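PDB 6SDU: type III effector NopAA from Sinorhizobium fredii USDA 257, which hydrolyses xyloglucan through its xyloglucanase domain, a glycosyl hydrolase family 12 member probably also active as a cellulase. Local coordinates for residues Tyr34-Gln48 with Gln64-Phe78. Sequence-based numbering, arbitrary orientation.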
ATOM      1  N   TYR A  34      11.463   9.812   7.250  1.00 37.05           N
ATOM      2  CA  TYR A  34      10.125   9.525   6.767  1.00 36.21           C
ATOM      3  C   TYR A  34       9.714  10.667   5.853  1.00 35.84           C
ATOM      4  O   TYR A  34      10.059  11.827   6.103  1.00 39.87           O
ATOM      5  CB  TYR A  34       9.128   9.380   7.924  1.00 36.20           C
ATOM      6  CG  TYR A  34       9.309   8.148   8.796  1.00 45.26           C
ATOM      7  CD1 TYR A  34      10.277   8.110   9.805  1.00 51.09           C
ATOM      8  CD2 TYR A  34       8.490   7.029   8.635  1.00 46.48           C
ATOM      9  CE1 TYR A  34      10.432   6.985  10.616  1.00 49.20           C
ATOM     10  CE2 TYR A  34       8.639   5.903   9.441  1.00 51.86           C
ATOM     11  CZ  TYR A  34       9.614   5.883  10.428  1.00 52.27           C
ATOM     12  OH  TYR A  34       9.765   4.762  11.219  1.00 56.52           O
ATOM     13  N   SER A  35       8.997  10.345   4.787  1.00 39.00           N
ATOM     14  CA  SER A  35       8.411  11.379   3.949  1.00 40.28           C
ATOM     15  C   SER A  35       6.936  11.077   3.735  1.00 40.97           C
ATOM     16  O   SER A  35       6.496   9.923   3.819  1.00 41.22           O
ATOM     17  CB  SER A  35       9.157  11.537   2.611  1.00 40.60           C
ATOM     18  OG  SER A  35       9.050  10.380   1.813  1.00 53.46           O
ATOM     19  N   TRP A  36       6.164  12.141   3.528  1.00 33.13           N
ATOM     20  CA  TRP A  36       4.725  12.050   3.297  1.00 29.58           C
ATOM     21  C   TRP A  36       4.400  12.714   1.968  1.00 29.46           C
ATOM     22  O   TRP A  36       4.909  13.804   1.685  1.00 31.00           O
ATOM     23  CB  TRP A  36       3.947  12.708   4.437  1.00 25.69           C
ATOM     24  CG  TRP A  36       4.089  11.995   5.778  1.00 30.72           C
ATOM     25  CD1 TRP A  36       3.216  11.083   6.330  1.00 28.65           C
ATOM     26  CD2 TRP A  36       5.150  12.156   6.731  1.00 35.35           C
ATOM     27  NE1 TRP A  36       3.685  10.661   7.557  1.00 34.83           N
ATOM     28  CE2 TRP A  36       4.861  11.308   7.832  1.00 37.70           C
ATOM     29  CE3 TRP A  36       6.316  12.935   6.766  1.00 34.51           C
ATOM     30  CZ2 TRP A  36       5.706  11.208   8.947  1.00 33.92           C
ATOM     31  CZ3 TRP A  36       7.146  12.848   7.875  1.00 30.80           C
ATOM     32  CH2 TRP A  36       6.839  11.981   8.950  1.00 35.48           C
ATOM     33  N   ASN A  37       3.558  12.062   1.156  1.00 29.74           N
ATOM     34  CA  ASN A  37       3.245  12.521  -0.197  1.00 31.93           C
ATOM     35  C   ASN A  37       1.740  12.525  -0.442  1.00 31.77           C
ATOM     36  O   ASN A  37       1.088  11.482  -0.335  1.00 34.86           O
ATOM     37  CB  ASN A  37       3.950  11.630  -1.218  1.00 32.58           C
ATOM     38  CG  ASN A  37       5.447  11.602  -1.005  1.00 43.36           C
ATOM     39  OD1 ASN A  37       6.165  12.441  -1.556  1.00 39.04           O
ATOM     40  ND2 ASN A  37       5.931  10.659  -0.179  1.00 38.65           N
ATOM     41  N   ASN A  38       1.201  13.703  -0.778  1.00 31.29           N
ATOM     42  CA  ASN A  38      -0.219  13.907  -1.115  1.00 28.28           C
ATOM     43  C   ASN A  38      -0.481  13.613  -2.594  1.00 35.38           C
ATOM     44  O   ASN A  38      -0.886  14.487  -3.362  1.00 44.20           O
ATOM     45  CB  ASN A  38      -0.639  15.331  -0.770  1.00 31.65           C
ATOM     46  CG  ASN A  38      -2.133  15.466  -0.612  1.00 30.75           C
ATOM     47  OD1 ASN A  38      -2.797  14.520  -0.211  1.00 27.75           O
ATOM     48  ND2 ASN A  38      -2.674  16.632  -0.948  1.00 21.55           N
ATOM     49  N   ASP A  39      -0.274  12.358  -2.988  1.00 33.18           N
ATOM     50  CA  ASP A  39      -0.344  11.985  -4.406  1.00 38.18           C
ATOM     51  C   ASP A  39      -1.786  11.862  -4.890  1.00 36.66           C
ATOM     52  O   ASP A  39      -2.523  10.992  -4.406  1.00 37.96           O
ATOM     53  CB  ASP A  39       0.400  10.679  -4.650  1.00 33.58           C
ATOM     54  CG  ASP A  39       1.886  10.833  -4.526  1.00 42.45           C
ATOM     55  OD1 ASP A  39       2.337  11.908  -4.054  1.00 48.00           O
ATOM     56  OD2 ASP A  39       2.602   9.881  -4.930  1.00 45.20           O
ATOM     57  N   VAL A  40      -2.194  12.770  -5.797  1.00 21.15           N
ATOM     58  CA  VAL A  40      -3.513  12.792  -6.437  1.00 26.76           C
ATOM     59  C   VAL A  40      -3.322  13.202  -7.890  1.00 39.34           C
ATOM     60  O   VAL A  40      -2.707  14.242  -8.161  1.00 39.47           O
ATOM     61  CB  VAL A  40      -4.512  13.773  -5.790  1.00 31.06           C
ATOM     62  CG1 VAL A  40      -5.930  13.415  -6.198  1.00 23.84           C
ATOM     63  CG2 VAL A  40      -4.368  13.813  -4.312  1.00 45.23           C
ATOM     64  N   TRP A  41      -3.811  12.382  -8.822  1.00 38.13           N
ATOM     65  CA  TRP A  41      -3.640  12.647 -10.252  1.00 38.91           C
ATOM     66  C   TRP A  41      -4.937  12.467 -11.041  1.00 43.17           C
ATOM     67  O   TRP A  41      -5.995  12.206 -10.453  1.00 37.76           O
ATOM     68  CB  TRP A  41      -2.574  11.723 -10.817  1.00 31.91           C
ATOM     69  CG  TRP A  41      -2.949  10.310 -10.602  1.00 34.58           C
ATOM     70  CD1 TRP A  41      -3.737   9.541 -11.407  1.00 35.74           C
ATOM     71  CD2 TRP A  41      -2.601   9.495  -9.480  1.00 32.09           C
ATOM     72  NE1 TRP A  41      -3.871   8.284 -10.871  1.00 36.31           N
ATOM     73  CE2 TRP A  41      -3.180   8.225  -9.691  1.00 36.64           C
ATOM     74  CE3 TRP A  41      -1.835   9.705  -8.334  1.00 26.69           C
ATOM     75  CZ2 TRP A  41      -3.025   7.170  -8.794  1.00 30.63           C
ATOM     76  CZ3 TRP A  41      -1.686   8.650  -7.436  1.00 35.84           C
ATOM     77  CH2 TRP A  41      -2.289   7.405  -7.669  1.00 29.78           C
ATOM     78  N   GLY A  42      -4.880  12.564 -12.375  1.00 40.96           N
ATOM     79  CA  GLY A  42      -6.051  12.217 -13.146  1.00 52.63           C
ATOM     80  C   GLY A  42      -6.849  13.377 -13.710  1.00 56.47           C
ATOM     81  O   GLY A  42      -6.470  14.548 -13.597  1.00 47.16           O
ATOM     82  N   PRO A  43      -7.979  13.046 -14.366  1.00 55.83           N
ATOM     83  CA  PRO A  43      -8.793  14.069 -15.049  1.00 58.53           C
ATOM     84  C   PRO A  43      -9.408  15.133 -14.144  1.00 59.75           C
ATOM     85  O   PRO A  43      -9.128  16.327 -14.326  1.00 57.90           O
ATOM     86  CB  PRO A  43      -9.881  13.232 -15.743  1.00 58.70           C
ATOM     87  CG  PRO A  43      -9.861  11.886 -15.059  1.00 56.53           C
ATOM     88  CD  PRO A  43      -8.450  11.678 -14.641  1.00 54.13           C
ATOM     89  N   ARG A  44     -10.260  14.751 -13.194  1.00 62.68           N
ATOM     90  CA  ARG A  44     -10.834  15.716 -12.257  1.00 72.49           C
ATOM     91  C   ARG A  44     -10.708  15.158 -10.854  1.00 62.23           C
ATOM     92  O   ARG A  44     -11.657  14.556 -10.318  1.00 61.01           O
ATOM     93  CB  ARG A  44     -12.283  16.066 -12.605  1.00 87.85           C
ATOM     94  CG  ARG A  44     -12.687  17.485 -12.154  1.00 97.63           C
ATOM     95  CD  ARG A  44     -11.574  18.513 -12.473  1.00105.65           C
ATOM     96  NE  ARG A  44     -11.446  18.923 -13.878  1.00112.59           N
ATOM     97  CZ  ARG A  44     -12.369  19.596 -14.566  1.00116.72           C
ATOM     98  NH1 ARG A  44     -13.521  19.913 -13.994  1.00115.96           N
ATOM     99  NH2 ARG A  44     -12.147  19.948 -15.834  1.00112.02           N
ATOM    100  N   PRO A  45      -9.555  15.381 -10.206  1.00 56.54           N
ATOM    101  CA  PRO A  45      -9.357  14.833  -8.862  1.00 53.34           C
ATOM    102  C   PRO A  45     -10.174  15.603  -7.845  1.00 46.40           C
ATOM    103  O   PRO A  45     -10.280  16.828  -7.913  1.00 40.37           O
ATOM    104  CB  PRO A  45      -7.860  15.030  -8.625  1.00 49.75           C
ATOM    105  CG  PRO A  45      -7.531  16.272  -9.410  1.00 44.27           C
ATOM    106  CD  PRO A  45      -8.430  16.246 -10.624  1.00 50.44           C
ATOM    107  N   GLY A  46     -10.613  14.903  -6.805  1.00 40.99           N
ATOM    108  CA  GLY A  46     -11.349  15.564  -5.764  1.00 32.90           C
ATOM    109  C   GLY A  46     -10.427  16.134  -4.718  1.00 31.43           C
ATOM    110  O   GLY A  46      -9.227  15.853  -4.689  1.00 31.38           O
ATOM    111  N   PRO A  47     -10.978  16.948  -3.826  1.00 27.92           N
ATOM    112  CA  PRO A  47     -10.143  17.547  -2.779  1.00 32.78           C
ATOM    113  C   PRO A  47      -9.539  16.471  -1.897  1.00 31.18           C
ATOM    114  O   PRO A  47     -10.151  15.428  -1.649  1.00 29.44           O
ATOM    115  CB  PRO A  47     -11.122  18.436  -1.997  1.00 28.92           C
ATOM    116  CG  PRO A  47     -12.491  18.001  -2.432  1.00 28.50           C
ATOM    117  CD  PRO A  47     -12.366  17.436  -3.797  1.00 25.89           C
ATOM    118  N   GLN A  48      -8.316  16.727  -1.438  1.00 24.50           N
ATOM    119  CA  GLN A  48      -7.630  15.789  -0.566  1.00 30.93           C
ATOM    120  C   GLN A  48      -6.658  16.566   0.295  1.00 31.64           C
ATOM    121  O   GLN A  48      -5.800  17.269  -0.249  1.00 30.14           O
ATOM    122  CB  GLN A  48      -6.871  14.738  -1.375  1.00 32.46           C
ATOM    123  CG  GLN A  48      -6.169  13.726  -0.519  1.00 27.65           C
ATOM    124  CD  GLN A  48      -5.587  12.580  -1.314  1.00 32.31           C
ATOM    125  OE1 GLN A  48      -6.299  11.662  -1.734  1.00 32.88           O
ATOM    126  NE2 GLN A  48      -4.274  12.606  -1.491  1.00 28.36           N
ATOM    127  N   GLN A  64     -13.220  11.712  -3.358  1.00 33.12           N
ATOM    128  CA  GLN A  64     -13.036  11.302  -4.749  1.00 29.67           C
ATOM    129  C   GLN A  64     -14.342  10.779  -5.349  1.00 31.14           C
ATOM    130  O   GLN A  64     -15.121  10.106  -4.653  1.00 29.45           O
ATOM    131  CB  GLN A  64     -11.947  10.232  -4.836  1.00 26.17           C
ATOM    132  CG  GLN A  64     -10.610  10.721  -4.274  1.00 25.10           C
ATOM    133  CD  GLN A  64     -10.149  12.020  -4.925  1.00 29.79           C
ATOM    134  OE1 GLN A  64     -10.271  12.183  -6.139  1.00 22.46           O
ATOM    135  NE2 GLN A  64      -9.577  12.928  -4.128  1.00 22.35           N
ATOM    136  N   PRO A  65     -14.647  11.102  -6.605  1.00 32.39           N
ATOM    137  CA  PRO A  65     -15.949  10.718  -7.167  1.00 30.09           C
ATOM    138  C   PRO A  65     -16.058   9.229  -7.453  1.00 27.16           C
ATOM    139  O   PRO A  65     -15.061   8.505  -7.613  1.00 29.59           O
ATOM    140  CB  PRO A  65     -16.020  11.526  -8.466  1.00 27.71           C
ATOM    141  CG  PRO A  65     -14.586  11.605  -8.905  1.00 22.87           C
ATOM    142  CD  PRO A  65     -13.803  11.783  -7.612  1.00 29.15           C
ATOM    143  N   ASN A  66     -17.312   8.792  -7.577  1.00 31.38           N
ATOM    144  CA  ASN A  66     -17.660   7.399  -7.886  1.00 36.97           C
ATOM    145  C   ASN A  66     -17.474   7.101  -9.381  1.00 34.77           C
ATOM    146  O   ASN A  66     -18.419   6.901 -10.151  1.00 23.70           O
ATOM    147  CB  ASN A  66     -19.086   7.083  -7.464  1.00 24.06           C
ATOM    148  CG  ASN A  66     -19.313   5.596  -7.385  1.00 29.85           C
ATOM    149  OD1 ASN A  66     -18.416   4.860  -6.988  1.00 29.67           O
ATOM    150  ND2 ASN A  66     -20.462   5.134  -7.869  1.00 26.02           N
ATOM    151  N   THR A  67     -16.220   7.097  -9.798  1.00 27.70           N
ATOM    152  CA  THR A  67     -15.855   6.884 -11.189  1.00 28.05           C
ATOM    153  C   THR A  67     -14.736   5.860 -11.258  1.00 24.50           C
ATOM    154  O   THR A  67     -14.056   5.614 -10.253  1.00 20.30           O
ATOM    155  CB  THR A  67     -15.421   8.206 -11.840  1.00 28.98           C
ATOM    156  OG1 THR A  67     -14.191   8.660 -11.263  1.00 26.96           O
ATOM    157  CG2 THR A  67     -16.474   9.266 -11.630  1.00 29.15           C
ATOM    158  N   PRO A  68     -14.504   5.253 -12.429  1.00 19.69           N
ATOM    159  CA  PRO A  68     -13.474   4.202 -12.525  1.00 32.40           C
ATOM    160  C   PRO A  68     -12.057   4.694 -12.227  1.00 29.55           C
ATOM    161  O   PRO A  68     -11.687   5.830 -12.519  1.00 31.64           O
ATOM    162  CB  PRO A  68     -13.568   3.739 -13.994  1.00 30.21           C
ATOM    163  CG  PRO A  68     -14.921   4.241 -14.502  1.00 27.33           C
ATOM    164  CD  PRO A  68     -15.186   5.483 -13.717  1.00 28.27           C
ATOM    165  N   GLY A  69     -11.248   3.795 -11.689  1.00 28.40           N
ATOM    166  CA  GLY A  69      -9.812   4.027 -11.582  1.00 29.52           C
ATOM    167  C   GLY A  69      -9.390   4.632 -10.261  1.00 32.29           C
ATOM    168  O   GLY A  69     -10.145   5.346  -9.593  1.00 29.16           O
ATOM    169  N   ILE A  70      -8.142   4.326  -9.883  1.00 26.43           N
ATOM    170  CA  ILE A  70      -7.522   4.892  -8.687  1.00 27.14           C
ATOM    171  C   ILE A  70      -7.226   6.372  -8.910  1.00 32.23           C
ATOM    172  O   ILE A  70      -6.635   6.754  -9.928  1.00 27.86           O
ATOM    173  CB  ILE A  70      -6.253   4.094  -8.338  1.00 25.29           C
ATOM    174  CG1 ILE A  70      -6.659   2.708  -7.868  1.00 32.59           C
ATOM    175  CG2 ILE A  70      -5.436   4.735  -7.230  1.00 20.09           C
ATOM    176  CD1 ILE A  70      -5.514   1.834  -7.778  1.00 42.26           C
ATOM    177  N   LYS A  71      -7.651   7.221  -7.966  1.00 28.54           N
ATOM    178  CA  LYS A  71      -7.431   8.660  -8.087  1.00 19.96           C
ATOM    179  C   LYS A  71      -6.217   9.145  -7.318  1.00 33.09           C
ATOM    180  O   LYS A  71      -5.593  10.126  -7.732  1.00 27.41           O
ATOM    181  CB  LYS A  71      -8.647   9.474  -7.596  1.00 24.19           C
ATOM    182  CG  LYS A  71      -9.999   8.966  -8.046  1.00 25.85           C
ATOM    183  CD  LYS A  71     -10.088   8.939  -9.548  1.00 30.25           C
ATOM    184  CE  LYS A  71     -11.517   8.659  -9.973  1.00 30.11           C
ATOM    185  NZ  LYS A  71     -12.095   7.387  -9.407  1.00 22.05           N
ATOM    186  N   SER A  72      -5.864   8.490  -6.210  1.00 27.59           N
ATOM    187  CA  SER A  72      -4.849   9.035  -5.335  1.00 20.93           C
ATOM    188  C   SER A  72      -4.206   7.929  -4.512  1.00 29.25           C
ATOM    189  O   SER A  72      -4.773   6.847  -4.325  1.00 25.01           O
ATOM    190  CB  SER A  72      -5.476  10.091  -4.426  1.00 29.16           C
ATOM    191  OG  SER A  72      -6.407   9.474  -3.540  1.00 37.87           O
ATOM    192  N   TYR A  73      -2.995   8.205  -4.043  1.00 30.10           N
ATOM    193  CA  TYR A  73      -2.303   7.341  -3.087  1.00 34.09           C
ATOM    194  C   TYR A  73      -1.561   8.214  -2.089  1.00 33.64           C
ATOM    195  O   TYR A  73      -0.330   8.341  -2.149  1.00 34.31           O
ATOM    196  CB  TYR A  73      -1.348   6.370  -3.788  1.00 32.49           C
ATOM    197  CG  TYR A  73      -0.655   5.355  -2.856  1.00 35.34           C
ATOM    198  CD1 TYR A  73      -1.389   4.531  -2.002  1.00 30.55           C
ATOM    199  CD2 TYR A  73       0.735   5.217  -2.853  1.00 38.57           C
ATOM    200  CE1 TYR A  73      -0.759   3.601  -1.162  1.00 31.34           C
ATOM    201  CE2 TYR A  73       1.383   4.292  -2.019  1.00 38.22           C
ATOM    202  CZ  TYR A  73       0.638   3.490  -1.176  1.00 41.06           C
ATOM    203  OH  TYR A  73       1.288   2.586  -0.341  1.00 31.42           O
ATOM    204  N   PRO A  74      -2.286   8.870  -1.176  1.00 28.58           N
ATOM    205  CA  PRO A  74      -1.610   9.539  -0.051  1.00 29.93           C
ATOM    206  C   PRO A  74      -0.818   8.519   0.755  1.00 29.10           C
ATOM    207  O   PRO A  74      -1.333   7.453   1.119  1.00 25.01           O
ATOM    208  CB  PRO A  74      -2.765  10.112   0.778  1.00 27.17           C
ATOM    209  CG  PRO A  74      -3.968   9.323   0.368  1.00 28.11           C
ATOM    210  CD  PRO A  74      -3.750   9.004  -1.092  1.00 25.21           C
ATOM    211  N   HIS A  75       0.445   8.826   1.030  1.00 29.95           N
ATOM    212  CA  HIS A  75       1.226   7.786   1.685  1.00 30.36           C
ATOM    213  C   HIS A  75       2.406   8.380   2.419  1.00 31.21           C
ATOM    214  O   HIS A  75       2.836   9.502   2.157  1.00 27.40           O
ATOM    215  CB  HIS A  75       1.712   6.742   0.692  1.00 28.19           C
ATOM    216  CG  HIS A  75       2.744   7.258  -0.259  1.00 32.87           C
ATOM    217  ND1 HIS A  75       2.413   7.930  -1.416  1.00 30.10           N
ATOM    218  CD2 HIS A  75       4.095   7.178  -0.242  1.00 25.02           C
ATOM    219  CE1 HIS A  75       3.517   8.246  -2.070  1.00 24.40           C
ATOM    220  NE2 HIS A  75       4.550   7.816  -1.372  1.00 33.68           N
ATOM    221  N   VAL A  76       2.917   7.580   3.342  1.00 24.82           N
ATOM    222  CA  VAL A  76       4.163   7.804   4.050  1.00 25.23           C
ATOM    223  C   VAL A  76       5.180   6.848   3.431  1.00 30.76           C
ATOM    224  O   VAL A  76       4.809   5.774   2.951  1.00 37.61           O
ATOM    225  CB  VAL A  76       3.956   7.558   5.559  1.00 29.61           C
ATOM    226  CG1 VAL A  76       3.451   6.124   5.796  1.00 31.97           C
ATOM    227  CG2 VAL A  76       5.232   7.833   6.387  1.00 29.09           C
ATOM    228  N   ALA A  77       6.441   7.266   3.344  1.00 35.92           N
ATOM    229  CA  ALA A  77       7.480   6.448   2.724  1.00 32.26           C
ATOM    230  C   ALA A  77       8.750   6.447   3.565  1.00 31.74           C
ATOM    231  O   ALA A  77       9.103   7.456   4.184  1.00 35.07           O
ATOM    232  CB  ALA A  77       7.808   6.935   1.285  1.00 17.13           C
ATOM    233  N   PHE A  78       9.467   5.317   3.531  1.00 33.51           N
ATOM    234  CA  PHE A  78      10.714   5.120   4.265  1.00 30.64           C
ATOM    235  C   PHE A  78      11.737   4.412   3.375  1.00 32.83           C
ATOM    236  O   PHE A  78      11.490   3.299   2.894  1.00 32.13           O
ATOM    237  CB  PHE A  78      10.449   4.299   5.540  1.00 30.85           C
ATOM    238  CG  PHE A  78      11.632   4.220   6.504  1.00 38.38           C
ATOM    239  CD1 PHE A  78      12.557   3.181   6.424  1.00 42.16           C
ATOM    240  CD2 PHE A  78      11.791   5.166   7.516  1.00 49.42           C
ATOM    241  CE1 PHE A  78      13.628   3.098   7.324  1.00 40.07           C
ATOM    242  CE2 PHE A  78      12.854   5.090   8.415  1.00 49.29           C
ATOM    243  CZ  PHE A  78      13.776   4.051   8.317  1.00 43.19           C
TER
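Gln-48 reaches Ser-72 and Pro-74 with a fully extended side chain, CG lying anti to the backbone N (chi1 -179°). CB and CG come within 4.2 Å of nothing on residues 64-78; CD is the first atom to approach, 4.0 Å from Ser-72 CB. OE1 accepts the Ser-72 hydroxyl on an in-plane lone pair, OG to OE1 2.8 Å, and takes a second bond from Ser-62. NE2 lies 3.7 Å from Pro-74 CD and donates to Asn-38 OD1, so both ends of this buried amide are held. Strands 34-40 and 72-78 are antiparallel neighbours in one sheet of the family 12 beta-sandwich (jelly roll). Trp-36, Val-76 and Pro-74 face the other sheet: Val-76 CG2 sits over the five-membered ring of Trp-36, 3.8 Å from its centroid, while the rings of Trp-36 and Trp-58 meet edge-to-face. The edge of Phe-78 meets the face of Tyr-34, with the planes at 56°. On the opposite face His-75 ND1 donates to Tyr-73 O within the ring plane, and Asp-39 OD2 stands at the ring edge, 3.4 Å from His-75 CE1. Gln-64 clasps Gly-46 with two bonds, OE1 receiving Gly-46 N at 2.8 Å and NE2 donating to Gly-46 O from well above the carbonyl plane. Trp-41 lays its indole over Lys-71 O, and its CZ2 is 3.8 Å from CG2 of Ile-70, which touches the bound beta-D-glucopyranose.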